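Local coordinates for chromosomal replication initiator protein dnaA (Thermotoga maritima, PDB 2Z4S) that initiates chromosome replication as an AAA+ ATPase whose ATP-bound form binds the replication origin and assembles there into a right-handed spiral filament, at residues 130-141 against 251-262; 116-125 against 146-154. All blocks are in the same frame, centred on the assembly; numbering follows the deposited sequence.

How the contacts relate
From the N terminus, the chain first runs through helix 114-125, then strand 133-136, then helix 143-157. Contact 2 closes a short loop of 20 residues by laying 116-125 against 146-154. Strand 133-136 and the P-loop lie inside that loop. Contact 1 closes a much longer one. It brings 251-262 back, after 109 residues, to the strand segment 130-141. The segments alternate along the chain, so the two loops cross. Contact 1 ties the edge strand 133-136 to the chain after helix 246-253, and contact 2 pairs two helices. The contacts touch where Leu260 and Ala258 pack on Ala116, and where Leu133 meets Ile150.

Contact 1. Residues 130-141 against 251-262; sequences YNPLFIYGGVGL and RFQMGLVAKLEP. With ADP (adenosine-5'-diphosphate), chain C.
Phe134 is joined to Leu256 through its backbone, with Phe134 N 2.8 Å from Leu256 O in a hydrogen bond. Two more follow along the chain. Tyr136 N donates to Ala258 O, and Leu260 N donates to Tyr136 O at 2.9 Å. The last is the straightest, 167° at the hydrogen. Residues 255-260 therefore run parallel to strand 133-136, along its edge.

The tight, buried part lies around Phe134, Phe252 and Leu133. Phe134 CG stands anti to the backbone N (chi1 -176°), which carries the ring to Phe252. Phe134 CE2 sits over one face of the Phe252 ring, 3.7 Å from Phe252 CD2, with the planes turned 31° apart. Ile232 and Pro238 also touch Phe134. On another side, Leu133 CD1 packs 3.8 Å from Leu256 CB. Pro132, which follows a cis peptide bond, brings CD to Met254 CG.

The side toward solvent is carried by Tyr136 and the exposed Lys259 and Glu261. The extended chain of Lys259 passes over the Tyr136 ring, and its CG makes a CH-pi contact 4.0 Å from the ring centroid. Lys259 NZ reaches Glu261 OE1 in a salt bridge whose hydrogen bond is weak.

Beyond the strand, Leu260 packs between Ile135 and Leu141, beside the P-loop. Ile135 CG2 lies 3.9 Å from Leu260 CD1, and Leu141 CB faces Leu260 CB. Gly140 and Leu141 bind ADP. Residues 255-260 take the place of the fifth strand of the AAA+ fold, beside the strand leading into the Walker A P-loop, though their pairing is too irregular for a full strand.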
loop_
_atom_site.group_PDB
_atom_site.type_symbol
_atom_site.label_atom_id
_atom_site.label_comp_id
_atom_site.label_asym_id
_atom_site.label_seq_id
_atom_site.Cartn_x
_atom_site.Cartn_y
_atom_site.Cartn_z
ATOM N N TYR A 130 9.700 1.079 16.307
ATOM C CA TYR A 130 10.534 1.440 15.172
ATOM C C TYR A 130 9.864 2.557 14.389
ATOM O O TYR A 130 9.134 2.298 13.432
ATOM C CB TYR A 130 10.765 0.233 14.257
ATOM C CG TYR A 130 11.228 -1.026 14.966
ATOM C CD1 TYR A 130 10.390 -2.147 15.063
ATOM C CD2 TYR A 130 12.492 -1.106 15.537
ATOM C CE1 TYR A 130 10.804 -3.313 15.711
ATOM C CE2 TYR A 130 12.916 -2.273 16.189
ATOM C CZ TYR A 130 12.071 -3.373 16.273
ATOM O OH TYR A 130 12.487 -4.523 16.916
ATOM N N ASN A 131 10.118 3.801 14.792
ATOM C CA ASN A 131 9.516 4.947 14.129
ATOM C C ASN A 131 10.490 5.754 13.295
ATOM O O ASN A 131 11.469 6.279 13.806
ATOM C CB ASN A 131 8.884 5.864 15.160
ATOM C CG ASN A 131 7.443 6.161 14.850
ATOM O OD1 ASN A 131 7.061 6.295 13.683
ATOM N ND2 ASN A 131 6.629 6.276 15.890
ATOM N N PRO A 132 10.216 5.898 11.998
ATOM C CA PRO A 132 9.054 5.347 11.311
ATOM C C PRO A 132 9.440 4.189 10.388
ATOM O O PRO A 132 10.595 3.777 10.311
ATOM C CB PRO A 132 8.581 6.533 10.503
ATOM C CG PRO A 132 9.914 7.035 9.946
ATOM C CD PRO A 132 10.875 6.912 11.152
ATOM N N LEU A 133 8.450 3.681 9.674
ATOM C CA LEU A 133 8.670 2.613 8.717
ATOM C C LEU A 133 8.470 3.280 7.365
ATOM O O LEU A 133 7.486 3.996 7.160
ATOM C CB LEU A 133 7.639 1.494 8.918
ATOM C CG LEU A 133 7.523 0.389 7.863
ATOM C CD1 LEU A 133 8.879 -0.206 7.515
ATOM C CD2 LEU A 133 6.573 -0.658 8.398
ATOM N N PHE A 134 9.409 3.067 6.455
ATOM C CA PHE A 134 9.308 3.658 5.136
ATOM C C PHE A 134 9.428 2.568 4.105
ATOM O O PHE A 134 10.525 2.148 3.776
ATOM C CB PHE A 134 10.415 4.688 4.914
ATOM C CG PHE A 134 10.310 5.413 3.605
ATOM C CD1 PHE A 134 10.778 4.834 2.432
ATOM C CD2 PHE A 134 9.719 6.670 3.541
ATOM C CE1 PHE A 134 10.659 5.496 1.205
ATOM C CE2 PHE A 134 9.593 7.344 2.323
ATOM C CZ PHE A 134 10.066 6.754 1.149
ATOM N N ILE A 135 8.289 2.114 3.601
ATOM C CA ILE A 135 8.262 1.072 2.593
ATOM C C ILE A 135 8.253 1.704 1.207
ATOM O O ILE A 135 7.592 2.709 0.987
ATOM C CB ILE A 135 7.006 0.199 2.758
ATOM C CG1 ILE A 135 6.967 -0.396 4.168
ATOM C CG2 ILE A 135 6.998 -0.902 1.712
ATOM C CD1 ILE A 135 5.786 -1.300 4.419
ATOM N N TYR A 136 8.980 1.120 0.269
ATOM C CA TYR A 136 9.009 1.676 -1.075
ATOM C C TYR A 136 9.195 0.583 -2.127
ATOM O O TYR A 136 9.807 -0.454 -1.857
ATOM C CB TYR A 136 10.134 2.722 -1.186
ATOM C CG TYR A 136 11.539 2.166 -1.400
ATOM C CD1 TYR A 136 12.080 2.059 -2.687
ATOM C CD2 TYR A 136 12.328 1.755 -0.320
ATOM C CE1 TYR A 136 13.368 1.561 -2.897
ATOM C CE2 TYR A 136 13.616 1.251 -0.519
ATOM C CZ TYR A 136 14.128 1.161 -1.816
ATOM O OH TYR A 136 15.404 0.680 -2.032
ATOM N N GLY A 137 8.667 0.831 -3.323
ATOM C CA GLY A 137 8.782 -0.118 -4.412
ATOM C C GLY A 137 7.923 0.331 -5.574
ATOM O O GLY A 137 7.058 1.195 -5.405
ATOM N N GLY A 138 8.153 -0.257 -6.747
ATOM C CA GLY A 138 7.400 0.102 -7.937
ATOM C C GLY A 138 5.905 -0.057 -7.785
ATOM O O GLY A 138 5.411 -0.362 -6.711
ATOM N N VAL A 139 5.167 0.148 -8.867
ATOM C CA VAL A 139 3.708 0.025 -8.810
ATOM C C VAL A 139 3.260 -1.421 -8.630
ATOM O O VAL A 139 3.955 -2.366 -9.035
ATOM C CB VAL A 139 3.044 0.555 -10.078
ATOM C CG1 VAL A 139 1.854 1.357 -9.706
ATOM C CG2 VAL A 139 4.032 1.367 -10.880
ATOM N N GLY A 140 2.089 -1.573 -8.024
ATOM C CA GLY A 140 1.542 -2.888 -7.785
ATOM C C GLY A 140 2.531 -3.888 -7.215
ATOM O O GLY A 140 2.826 -4.886 -7.864
ATOM N N LEU A 141 3.047 -3.636 -6.017
ATOM C CA LEU A 141 3.978 -4.562 -5.418
ATOM C C LEU A 141 3.696 -4.779 -3.952
ATOM O O LEU A 141 4.507 -5.378 -3.249
ATOM C CB LEU A 141 5.405 -4.079 -5.577
ATOM C CG LEU A 141 5.954 -3.867 -6.974
ATOM C CD1 LEU A 141 7.460 -3.693 -6.840
ATOM C CD2 LEU A 141 5.648 -5.048 -7.874
ATOM N N ARG A 251 14.051 12.497 7.616
ATOM C CA ARG A 251 13.090 11.943 8.567
ATOM C C ARG A 251 12.669 10.545 8.096
ATOM O O ARG A 251 12.326 9.674 8.903
ATOM C CB ARG A 251 11.839 12.826 8.655
ATOM C CG ARG A 251 12.087 14.279 9.015
ATOM C CD ARG A 251 11.846 14.580 10.498
ATOM N NE ARG A 251 13.058 14.510 11.305
ATOM C CZ ARG A 251 14.135 15.271 11.119
ATOM N NH1 ARG A 251 14.164 16.172 10.144
ATOM N NH2 ARG A 251 15.190 15.126 11.915
ATOM N N PHE A 252 12.692 10.341 6.783
ATOM C CA PHE A 252 12.309 9.069 6.206
ATOM C C PHE A 252 13.310 7.946 6.473
ATOM O O PHE A 252 12.916 6.813 6.774
ATOM C CB PHE A 252 12.097 9.229 4.702
ATOM C CG PHE A 252 10.991 10.180 4.344
ATOM C CD1 PHE A 252 10.013 10.518 5.275
ATOM C CD2 PHE A 252 10.891 10.698 3.061
ATOM C CE1 PHE A 252 8.953 11.353 4.930
ATOM C CE2 PHE A 252 9.830 11.538 2.709
ATOM C CZ PHE A 252 8.863 11.861 3.646
ATOM N N GLN A 253 14.601 8.258 6.387
ATOM C CA GLN A 253 15.648 7.259 6.595
ATOM C C GLN A 253 15.976 6.919 8.053
ATOM O O GLN A 253 16.525 5.844 8.339
ATOM C CB GLN A 253 16.919 7.712 5.884
ATOM C CG GLN A 253 16.697 7.997 4.421
ATOM C CD GLN A 253 17.909 8.616 3.744
ATOM O OE1 GLN A 253 18.368 9.699 4.127
ATOM N NE2 GLN A 253 18.430 7.933 2.722
ATOM N N MET A 254 15.630 7.822 8.968
ATOM C CA MET A 254 15.922 7.637 10.389
ATOM C C MET A 254 15.205 6.471 11.062
ATOM O O MET A 254 15.092 6.429 12.287
ATOM C CB MET A 254 15.603 8.915 11.168
ATOM C CG MET A 254 14.119 9.129 11.418
ATOM S SD MET A 254 13.807 10.329 12.718
ATOM C CE MET A 254 13.607 11.770 11.741
ATOM N N GLY A 255 14.706 5.534 10.273
ATOM C CA GLY A 255 14.027 4.397 10.859
ATOM C C GLY A 255 14.063 3.250 9.877
ATOM O O GLY A 255 14.910 3.232 8.962
ATOM N N LEU A 256 13.151 2.295 10.064
ATOM C CA LEU A 256 13.052 1.148 9.174
ATOM C C LEU A 256 12.761 1.598 7.750
ATOM O O LEU A 256 11.876 2.417 7.515
ATOM C CB LEU A 256 11.952 0.207 9.648
ATOM C CG LEU A 256 12.381 -0.728 10.773
ATOM C CD1 LEU A 256 11.268 -1.723 11.076
ATOM C CD2 LEU A 256 13.653 -1.449 10.346
ATOM N N VAL A 257 13.514 1.044 6.807
ATOM C CA VAL A 257 13.370 1.378 5.403
ATOM C C VAL A 257 13.379 0.131 4.540
ATOM O O VAL A 257 14.419 -0.227 4.007
ATOM C CB VAL A 257 14.521 2.264 4.955
ATOM C CG1 VAL A 257 14.379 2.615 3.488
ATOM C CG2 VAL A 257 14.557 3.498 5.819
ATOM N N ALA A 258 12.230 -0.517 4.385
ATOM C CA ALA A 258 12.142 -1.729 3.573
ATOM C C ALA A 258 11.868 -1.468 2.088
ATOM O O ALA A 258 11.353 -0.422 1.711
ATOM C CB ALA A 258 11.075 -2.635 4.138
ATOM N N LYS A 259 12.215 -2.438 1.248
ATOM C CA LYS A 259 12.006 -2.339 -0.201
ATOM C C LYS A 259 11.264 -3.556 -0.790
ATOM O O LYS A 259 11.624 -4.705 -0.524
ATOM C CB LYS A 259 13.350 -2.205 -0.911
ATOM C CG LYS A 259 13.234 -2.286 -2.408
ATOM C CD LYS A 259 14.582 -2.430 -3.063
ATOM C CE LYS A 259 14.441 -2.443 -4.569
ATOM N NZ LYS A 259 15.708 -2.798 -5.254
ATOM N N LEU A 260 10.232 -3.307 -1.588
ATOM C CA LEU A 260 9.491 -4.384 -2.225
ATOM C C LEU A 260 10.032 -4.558 -3.642
ATOM O O LEU A 260 10.393 -3.584 -4.286
ATOM C CB LEU A 260 8.004 -4.038 -2.288
ATOM C CG LEU A 260 7.204 -4.085 -0.983
ATOM C CD1 LEU A 260 5.890 -3.371 -1.145
ATOM C CD2 LEU A 260 6.934 -5.513 -0.597
ATOM N N GLU A 261 10.128 -5.797 -4.116
ATOM C CA GLU A 261 10.577 -6.054 -5.486
ATOM C C GLU A 261 9.576 -7.035 -6.105
ATOM O O GLU A 261 8.938 -7.810 -5.392
ATOM C CB GLU A 261 12.007 -6.603 -5.515
ATOM C CG GLU A 261 13.053 -5.609 -4.981
ATOM C CD GLU A 261 14.516 -6.006 -5.277
ATOM O OE1 GLU A 261 15.016 -5.733 -6.396
ATOM O OE2 GLU A 261 15.174 -6.588 -4.383
ATOM N N PRO A 262 9.410 -7.006 -7.437
ATOM C CA PRO A 262 8.455 -7.916 -8.076
ATOM C C PRO A 262 8.711 -9.381 -7.726
ATOM O O PRO A 262 9.858 -9.795 -7.538
ATOM C CB PRO A 262 8.635 -7.611 -9.558
ATOM C CG PRO A 262 10.074 -7.309 -9.645
ATOM C CD PRO A 262 10.309 -6.421 -8.443
HETATM P PB ADP C . 0.986 -0.731 -4.865
HETATM O O1B ADP C . 1.785 -1.075 -3.683
HETATM O O2B ADP C . 1.960 -0.254 -6.024
HETATM O O3B ADP C . -0.072 0.433 -4.507
HETATM P PA ADP C . -0.820 -2.610 -4.336
HETATM O O1A ADP C . -0.141 -2.993 -3.084
HETATM O O2A ADP C . -1.947 -1.528 -3.985
HETATM O O3A ADP C . 0.214 -2.003 -5.426
HETATM O "O5'" ADP C . -1.492 -3.858 -5.065
HETATM C "C5'" ADP C . -2.366 -4.388 -4.118
HETATM C "C4'" ADP C . -3.121 -5.569 -4.665
HETATM O "O4'" ADP C . -2.219 -6.590 -5.114
HETATM C "C3'" ADP C . -3.987 -6.067 -3.522
HETATM O "O3'" ADP C . -5.378 -6.009 -3.848
HETATM C "C2'" ADP C . -3.501 -7.475 -3.223
HETATM O "O2'" ADP C . -4.586 -8.420 -3.324
HETATM C "C1'" ADP C . -2.384 -7.745 -4.262
HETATM N N9 ADP C . -1.101 -8.105 -3.637
HETATM C C8 ADP C . 0.033 -7.348 -3.579
HETATM N N7 ADP C . 0.979 -7.994 -2.965
HETATM C C5 ADP C . 0.512 -9.199 -2.593
HETATM C C6 ADP C . 1.054 -10.320 -1.916
HETATM N N6 ADP C . 2.366 -10.309 -1.486
HETATM N N1 ADP C . 0.268 -11.396 -1.706
HETATM C C2 ADP C . -1.000 -11.423 -2.118
HETATM N N3 ADP C . -1.541 -10.392 -2.761
HETATM C C4 ADP C . -0.833 -9.280 -3.013
#

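Contact 2. Residues 116-125 against 146-154; sequences AYHAALEVAK and LLQSIGNYV
Ala124 O is met by two side chains of the neighbouring helix. The Tyr153 ring presents its edge, with CD2 3.5 Å from Ala124 O and the oxygen in the ring plane. The CG2 methyl of Val154 also reaches this oxygen. These are van der Waals contacts, and no hydrogen bond joins the two segments.

With chi1 at -178° the Tyr153 ring swings away from its own backbone N and lies across the C-terminal end of helix 114-125. Ala124 CB packs against the same CD2 corner. Leu121 CD2 comes over one face of the ring, 4.4 Å from Tyr153 CE1. The extended chain of Lys125 crosses the hydroxyl end, with its CG 3.5 Å from Tyr153 CE2. This end of the contact is the more exposed one.

Deeper in, small alanines let the helices come close. Ile150 CG1 lies 4.0 Å from Ala120 CB, and its CG2 meets Ala124 CB. Leu146 bridges Ala116 and Ala120, one turn apart. Its CG rests on Ala120 CB at 3.9 Å, and its CD2 touches Ala116 CB. Ile150 also reaches strands 197-201 and 229-234, so the pair sits against the sheet.

The segment axes approach to 9.0 Å and cross at -26°. Two helices that run in the same general direction, joined through a strand and the P-loop, cover one face of the parallel sheet. This is the layered alpha/beta build of a P-loop NTPase, and helix 143-157 is the one that follows Walker A.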
loop_
_atom_site.group_PDB
_atom_site.type_symbol
_atom_site.label_atom_id
_atom_site.label_comp_id
_atom_site.label_asym_id
_atom_site.label_seq_id
_atom_site.Cartn_x
_atom_site.Cartn_y
_atom_site.Cartn_z
ATOM N N ALA A 116 9.997 -6.665 3.694
ATOM C CA ALA A 116 8.978 -5.631 3.783
ATOM C C ALA A 116 7.844 -6.153 4.664
ATOM O O ALA A 116 7.424 -5.509 5.634
ATOM C CB ALA A 116 8.465 -5.299 2.407
ATOM N N TYR A 117 7.370 -7.343 4.321
ATOM C CA TYR A 117 6.293 -7.999 5.050
ATOM C C TYR A 117 6.556 -8.070 6.559
ATOM O O TYR A 117 5.683 -7.751 7.369
ATOM C CB TYR A 117 6.095 -9.415 4.500
ATOM C CG TYR A 117 5.113 -10.245 5.282
ATOM C CD1 TYR A 117 3.743 -10.120 5.074
ATOM C CD2 TYR A 117 5.555 -11.124 6.268
ATOM C CE1 TYR A 117 2.837 -10.849 5.830
ATOM C CE2 TYR A 117 4.666 -11.855 7.029
ATOM C CZ TYR A 117 3.307 -11.718 6.810
ATOM O OH TYR A 117 2.424 -12.446 7.576
ATOM N N HIS A 118 7.760 -8.490 6.935
ATOM C CA HIS A 118 8.087 -8.621 8.344
ATOM C C HIS A 118 8.230 -7.287 9.040
ATOM O O HIS A 118 7.814 -7.139 10.196
ATOM C CB HIS A 118 9.357 -9.449 8.512
ATOM C CG HIS A 118 9.179 -10.890 8.143
ATOM N ND1 HIS A 118 8.518 -11.787 8.953
ATOM C CD2 HIS A 118 9.537 -11.575 7.032
ATOM C CE1 HIS A 118 8.476 -12.964 8.355
ATOM N NE2 HIS A 118 9.088 -12.862 7.189
ATOM N N ALA A 119 8.818 -6.318 8.343
ATOM C CA ALA A 119 8.981 -4.988 8.909
ATOM C C ALA A 119 7.590 -4.516 9.298
ATOM O O ALA A 119 7.337 -4.111 10.436
ATOM C CB ALA A 119 9.574 -4.060 7.884
ATOM N N ALA A 120 6.683 -4.606 8.336
ATOM C CA ALA A 120 5.303 -4.205 8.531
ATOM C C ALA A 120 4.639 -4.925 9.713
ATOM O O ALA A 120 4.025 -4.289 10.576
ATOM C CB ALA A 120 4.522 -4.461 7.244
ATOM N N LEU A 121 4.778 -6.252 9.748
ATOM C CA LEU A 121 4.183 -7.073 10.810
ATOM C C LEU A 121 4.822 -6.753 12.147
ATOM O O LEU A 121 4.134 -6.633 13.159
ATOM C CB LEU A 121 4.347 -8.573 10.486
ATOM C CG LEU A 121 3.552 -9.637 11.272
ATOM C CD1 LEU A 121 4.310 -10.050 12.503
ATOM C CD2 LEU A 121 2.173 -9.107 11.634
ATOM N N GLU A 122 6.141 -6.603 12.137
ATOM C CA GLU A 122 6.870 -6.283 13.350
ATOM C C GLU A 122 6.371 -4.946 13.906
ATOM O O GLU A 122 6.038 -4.832 15.095
ATOM C CB GLU A 122 8.370 -6.218 13.053
ATOM C CG GLU A 122 9.245 -6.064 14.289
ATOM C CD GLU A 122 9.136 -7.238 15.253
ATOM O OE1 GLU A 122 8.018 -7.740 15.494
ATOM O OE2 GLU A 122 10.175 -7.650 15.789
ATOM N N VAL A 123 6.304 -3.941 13.036
ATOM C CA VAL A 123 5.838 -2.613 13.433
ATOM C C VAL A 123 4.391 -2.640 13.919
ATOM O O VAL A 123 4.029 -1.909 14.842
ATOM C CB VAL A 123 5.955 -1.605 12.268
ATOM C CG1 VAL A 123 5.124 -0.383 12.559
ATOM C CG2 VAL A 123 7.400 -1.206 12.070
ATOM N N ALA A 124 3.568 -3.486 13.305
ATOM C CA ALA A 124 2.164 -3.584 13.682
ATOM C C ALA A 124 1.986 -4.243 15.032
ATOM O O ALA A 124 1.002 -4.006 15.722
ATOM C CB ALA A 124 1.398 -4.352 12.632
ATOM N N LYS A 125 2.943 -5.081 15.402
ATOM C CA LYS A 125 2.882 -5.775 16.678
ATOM C C LYS A 125 3.449 -4.897 17.784
ATOM O O LYS A 125 3.077 -5.019 18.953
ATOM C CB LYS A 125 3.645 -7.103 16.586
ATOM C CG LYS A 125 2.905 -8.161 15.774
ATOM C CD LYS A 125 3.549 -9.539 15.861
ATOM C CE LYS A 125 2.666 -10.590 15.172
ATOM N NZ LYS A 125 3.251 -11.962 15.152
ATOM N N LEU A 146 0.345 -3.640 2.200
ATOM C CA LEU A 146 1.146 -3.837 3.399
ATOM C C LEU A 146 0.804 -2.749 4.412
ATOM O O LEU A 146 0.563 -3.013 5.585
ATOM C CB LEU A 146 2.631 -3.781 3.027
ATOM C CG LEU A 146 3.607 -4.866 3.510
ATOM C CD1 LEU A 146 2.887 -6.173 3.764
ATOM C CD2 LEU A 146 4.717 -5.038 2.454
ATOM N N LEU A 147 0.762 -1.516 3.934
ATOM C CA LEU A 147 0.469 -0.369 4.775
ATOM C C LEU A 147 -0.867 -0.492 5.506
ATOM O O LEU A 147 -0.955 -0.212 6.700
ATOM C CB LEU A 147 0.512 0.901 3.920
ATOM C CG LEU A 147 0.174 2.246 4.562
ATOM C CD1 LEU A 147 1.052 2.503 5.767
ATOM C CD2 LEU A 147 0.344 3.322 3.530
ATOM N N GLN A 148 -1.908 -0.913 4.804
ATOM C CA GLN A 148 -3.207 -1.040 5.449
ATOM C C GLN A 148 -3.293 -2.257 6.359
ATOM O O GLN A 148 -4.100 -2.288 7.287
ATOM C CB GLN A 148 -4.332 -1.045 4.403
ATOM C CG GLN A 148 -4.530 0.330 3.774
ATOM C CD GLN A 148 -5.899 0.528 3.169
ATOM O OE1 GLN A 148 -6.920 0.341 3.829
ATOM N NE2 GLN A 148 -5.930 0.925 1.909
ATOM N N SER A 149 -2.457 -3.257 6.112
ATOM C CA SER A 149 -2.480 -4.422 6.976
ATOM C C SER A 149 -2.090 -3.922 8.363
ATOM O O SER A 149 -2.788 -4.188 9.342
ATOM C CB SER A 149 -1.508 -5.478 6.471
ATOM O OG SER A 149 -1.868 -5.845 5.154
ATOM N N ILE A 150 -0.988 -3.175 8.445
ATOM C CA ILE A 150 -0.554 -2.608 9.723
ATOM C C ILE A 150 -1.795 -1.980 10.358
ATOM O O ILE A 150 -2.046 -2.132 11.549
ATOM C CB ILE A 150 0.506 -1.484 9.531
ATOM C CG1 ILE A 150 1.760 -2.051 8.869
ATOM C CG2 ILE A 150 0.830 -0.827 10.865
ATOM C CD1 ILE A 150 2.866 -1.034 8.678
ATOM N N GLY A 151 -2.573 -1.281 9.538
ATOM C CA GLY A 151 -3.771 -0.635 10.027
ATOM C C GLY A 151 -4.711 -1.646 10.621
ATOM O O GLY A 151 -4.962 -1.647 11.824
ATOM N N ASN A 152 -5.214 -2.530 9.773
ATOM C CA ASN A 152 -6.152 -3.557 10.213
ATOM C C ASN A 152 -5.674 -4.405 11.376
ATOM O O ASN A 152 -6.427 -4.676 12.310
ATOM C CB ASN A 152 -6.520 -4.461 9.043
ATOM C CG ASN A 152 -7.620 -3.876 8.201
ATOM O OD1 ASN A 152 -8.677 -3.487 8.726
ATOM N ND2 ASN A 152 -7.394 -3.811 6.888
ATOM N N TYR A 153 -4.422 -4.830 11.318
ATOM C CA TYR A 153 -3.885 -5.644 12.378
ATOM C C TYR A 153 -3.969 -4.905 13.689
ATOM O O TYR A 153 -4.299 -5.499 14.705
ATOM C CB TYR A 153 -2.429 -5.988 12.109
ATOM C CG TYR A 153 -1.825 -6.884 13.162
ATOM C CD1 TYR A 153 -2.073 -8.250 13.159
ATOM C CD2 TYR A 153 -0.988 -6.367 14.152
ATOM C CE1 TYR A 153 -1.501 -9.084 14.104
ATOM C CE2 TYR A 153 -0.407 -7.196 15.103
ATOM C CZ TYR A 153 -0.668 -8.556 15.070
ATOM O OH TYR A 153 -0.096 -9.398 15.994
ATOM N N VAL A 154 -3.672 -3.609 13.672
ATOM C CA VAL A 154 -3.693 -2.839 14.908
ATOM C C VAL A 154 -5.088 -2.567 15.381
ATOM O O VAL A 154 -5.308 -2.386 16.569
ATOM C CB VAL A 154 -2.946 -1.490 14.785
ATOM C CG1 VAL A 154 -3.130 -0.683 16.069
ATOM C CG2 VAL A 154 -1.455 -1.732 14.549
#